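PDB 1OMH: trwC protein from Escherichia coli, which is a conjugative relaxase whose N-terminal domain, the part in this chain, recognises and processes the plasmid origin-of-transfer DNA during bacterial conjugation. Local coordinates for residues K108-A113 with A194-E199. Numbering follows the deposited sequence.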
ATOM      1  N   LYS B 108      -6.041  -3.314 -13.786  1.00 20.22           N
ATOM      2  CA  LYS B 108      -6.463  -4.641 -13.351  1.00 22.19           C
ATOM      3  C   LYS B 108      -5.244  -5.488 -12.968  1.00 20.32           C
ATOM      4  O   LYS B 108      -5.303  -6.286 -12.031  1.00 24.37           O
ATOM      5  CB  LYS B 108      -7.242  -5.339 -14.470  1.00 22.75           C
ATOM      6  CG  LYS B 108      -7.631  -6.773 -14.146  1.00 28.69           C
ATOM      7  N   ALA B 109      -4.145  -5.318 -13.700  1.00 20.05           N
ATOM      8  CA  ALA B 109      -2.922  -6.065 -13.423  1.00 22.11           C
ATOM      9  C   ALA B 109      -2.425  -5.737 -12.015  1.00 22.76           C
ATOM     10  O   ALA B 109      -2.038  -6.628 -11.254  1.00 17.63           O
ATOM     11  CB  ALA B 109      -1.850  -5.727 -14.453  1.00 21.20           C
ATOM     12  N   HIS B 110      -2.437  -4.452 -11.680  1.00 20.88           N
ATOM     13  CA  HIS B 110      -2.015  -3.981 -10.365  1.00 19.34           C
ATOM     14  C   HIS B 110      -2.932  -4.563  -9.289  1.00 19.39           C
ATOM     15  O   HIS B 110      -2.460  -5.112  -8.295  1.00 20.78           O
ATOM     16  CB  HIS B 110      -2.069  -2.446 -10.320  1.00 16.07           C
ATOM     17  CG  HIS B 110      -2.003  -1.874  -8.937  1.00 16.50           C
ATOM     18  ND1 HIS B 110      -0.820  -1.715  -8.247  1.00 20.13           N
ATOM     19  CD2 HIS B 110      -2.982  -1.440  -8.110  1.00 14.84           C
ATOM     20  CE1 HIS B 110      -1.074  -1.208  -7.052  1.00 14.31           C
ATOM     21  NE2 HIS B 110      -2.378  -1.031  -6.945  1.00 18.29           N
ATOM     22  N   ASP B 111      -4.243  -4.442  -9.490  1.00 18.44           N
ATOM     23  CA  ASP B 111      -5.206  -4.960  -8.527  1.00 21.27           C
ATOM     24  C   ASP B 111      -4.998  -6.449  -8.258  1.00 23.40           C
ATOM     25  O   ASP B 111      -5.078  -6.895  -7.115  1.00 21.21           O
ATOM     26  CB  ASP B 111      -6.643  -4.731  -9.009  1.00 24.09           C
ATOM     27  CG  ASP B 111      -7.020  -3.262  -9.050  1.00 28.32           C
ATOM     28  OD1 ASP B 111      -6.289  -2.437  -8.465  1.00 23.23           O
ATOM     29  OD2 ASP B 111      -8.061  -2.930  -9.655  1.00 26.33           O
ATOM     30  N   ARG B 112      -4.734  -7.219  -9.308  1.00 20.69           N
ATOM     31  CA  ARG B 112      -4.513  -8.656  -9.146  1.00 25.15           C
ATOM     32  C   ARG B 112      -3.243  -8.925  -8.345  1.00 22.92           C
ATOM     33  O   ARG B 112      -3.247  -9.744  -7.430  1.00 25.33           O
ATOM     34  CB  ARG B 112      -4.411  -9.342 -10.508  1.00 25.01           C
ATOM     35  CG  ARG B 112      -5.728  -9.445 -11.258  1.00 33.65           C
ATOM     36  CD  ARG B 112      -5.507  -9.988 -12.664  1.00 37.15           C
ATOM     37  NE  ARG B 112      -6.762 -10.229 -13.373  1.00 41.59           N
ATOM     38  CZ  ARG B 112      -6.840 -10.534 -14.664  1.00 47.79           C
ATOM     39  NH1 ARG B 112      -5.735 -10.629 -15.391  1.00 51.55           N
ATOM     40  NH2 ARG B 112      -8.019 -10.747 -15.229  1.00 50.69           N
ATOM     41  N   ALA B 113      -2.161  -8.234  -8.687  1.00 21.92           N
ATOM     42  CA  ALA B 113      -0.905  -8.428  -7.976  1.00 24.05           C
ATOM     43  C   ALA B 113      -1.099  -8.119  -6.493  1.00 23.36           C
ATOM     44  O   ALA B 113      -0.546  -8.809  -5.636  1.00 17.93           O
ATOM     45  CB  ALA B 113       0.189  -7.551  -8.571  1.00 19.82           C
ATOM     46  N   ALA B 194       8.257  -8.449  -2.963  1.00 20.25           N
ATOM     47  CA  ALA B 194       8.831  -9.211  -4.067  1.00 23.16           C
ATOM     48  C   ALA B 194       7.731 -10.008  -4.757  1.00 21.85           C
ATOM     49  O   ALA B 194       7.767 -10.215  -5.969  1.00 23.32           O
ATOM     50  CB  ALA B 194       9.929 -10.137  -3.552  1.00 19.59           C
ATOM     51  N   VAL B 195       6.748 -10.450  -3.978  1.00 19.97           N
ATOM     52  CA  VAL B 195       5.618 -11.195  -4.525  1.00 21.40           C
ATOM     53  C   VAL B 195       4.756 -10.268  -5.392  1.00 22.28           C
ATOM     54  O   VAL B 195       4.274 -10.665  -6.459  1.00 21.79           O
ATOM     55  CB  VAL B 195       4.731 -11.779  -3.404  1.00 23.11           C
ATOM     56  CG1 VAL B 195       3.524 -12.477  -4.009  1.00 24.30           C
ATOM     57  CG2 VAL B 195       5.546 -12.753  -2.544  1.00 28.19           C
ATOM     58  N   TYR B 196       4.545  -9.038  -4.923  1.00 15.52           N
ATOM     59  CA  TYR B 196       3.754  -8.067  -5.684  1.00 16.56           C
ATOM     60  C   TYR B 196       4.482  -7.795  -6.997  1.00 12.88           C
ATOM     61  O   TYR B 196       3.887  -7.790  -8.072  1.00 15.91           O
ATOM     62  CB  TYR B 196       3.607  -6.759  -4.897  1.00 15.09           C
ATOM     63  CG  TYR B 196       3.144  -5.579  -5.732  1.00 14.33           C
ATOM     64  CD1 TYR B 196       1.801  -5.422  -6.084  1.00 14.94           C
ATOM     65  CD2 TYR B 196       4.056  -4.633  -6.182  1.00 16.36           C
ATOM     66  CE1 TYR B 196       1.380  -4.334  -6.876  1.00 17.63           C
ATOM     67  CE2 TYR B 196       3.657  -3.555  -6.967  1.00 18.11           C
ATOM     68  CZ  TYR B 196       2.320  -3.410  -7.314  1.00 17.70           C
ATOM     69  OH  TYR B 196       1.946  -2.349  -8.109  1.00 16.84           O
ATOM     70  N   ASN B 197       5.784  -7.575  -6.891  1.00 15.66           N
ATOM     71  CA  ASN B 197       6.630  -7.302  -8.047  1.00 21.72           C
ATOM     72  C   ASN B 197       6.518  -8.420  -9.091  1.00 24.24           C
ATOM     73  O   ASN B 197       6.316  -8.160 -10.280  1.00 20.49           O
ATOM     74  CB  ASN B 197       8.084  -7.169  -7.592  1.00 27.06           C
ATOM     75  CG  ASN B 197       8.887  -6.223  -8.459  1.00 40.66           C
ATOM     76  OD1 ASN B 197      10.096  -6.388  -8.621  1.00 43.25           O
ATOM     77  ND2 ASN B 197       8.223  -5.210  -9.007  1.00 45.07           N
ATOM     78  N   ALA B 198       6.657  -9.663  -8.638  1.00 21.87           N
ATOM     79  CA  ALA B 198       6.577 -10.830  -9.517  1.00 21.05           C
ATOM     80  C   ALA B 198       5.229 -10.946 -10.221  1.00 22.46           C
ATOM     81  O   ALA B 198       5.175 -11.102 -11.439  1.00 21.12           O
ATOM     82  CB  ALA B 198       6.853 -12.112  -8.718  1.00 16.98           C
ATOM     83  N   GLU B 199       4.145 -10.892  -9.446  1.00 19.41           N
ATOM     84  CA  GLU B 199       2.803 -10.995  -9.996  1.00 20.23           C
ATOM     85  C   GLU B 199       2.512  -9.877 -10.987  1.00 22.60           C
ATOM     86  O   GLU B 199       1.916 -10.114 -12.044  1.00 18.49           O
ATOM     87  CB  GLU B 199       1.761 -10.955  -8.877  1.00 21.14           C
ATOM     88  CG  GLU B 199       1.825 -12.128  -7.913  1.00 28.43           C
ATOM     89  CD  GLU B 199       1.361 -13.423  -8.544  1.00 34.32           C
ATOM     90  OE1 GLU B 199       1.504 -14.480  -7.898  1.00 39.62           O
ATOM     91  OE2 GLU B 199       0.845 -13.384  -9.683  1.00 33.46           O
TER
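His110 and Tyr196 meet through one side-chain hydrogen bond. The phenol OH of Tyr196 lies 2.8 Å from ND1 of His110. It sits at the edge of the imidazole, in the ring plane, and ND1 likewise lies in the plane of the phenol ring. The bond is somewhat bent, with an angle of 145°. The two rings are turned steeply against each other, their planes at 80°. In both residues CG is anti to the backbone N (chi1 164° in Tyr196), which brings the ring ends together, ND1 against OH. The other imidazole nitrogen, NE2, is bonded to Thr162, so both ring nitrogens are held and the ring's rotation is fixed. The segments belong to helices 104-122 and 189-206 of the relaxase domain, which run roughly antiparallel here. The axes come within 9.0 Å. Thr162 lies on strand 158-167 of the five-stranded antiparallel sheet, so the bonds tie the helix pair to the strand that carries His161 and His163. With His150 these form the histidine metal site of HUH relaxases, which holds zinc or copper in metal-bound TrwC; this model has no metal. The side chain of His110 is about 5 Å from that of His161, consistent with a second-shell role. One turn along from His110, the methyl of Ala113 points toward helix 189-206. Its CB packs 3.6 Å from CD1 of Tyr196. It also lies 3.8 Å from CB of Glu199. A phenylalanine in place of Tyr196 could still cover Ala113 but would probably leave ND1 of His110 without its mate and the imidazole less firmly set. Glu199 touches only with the base of its side chain; its chain bends at chi2, and its carboxylate forms a salt bridge with Arg116.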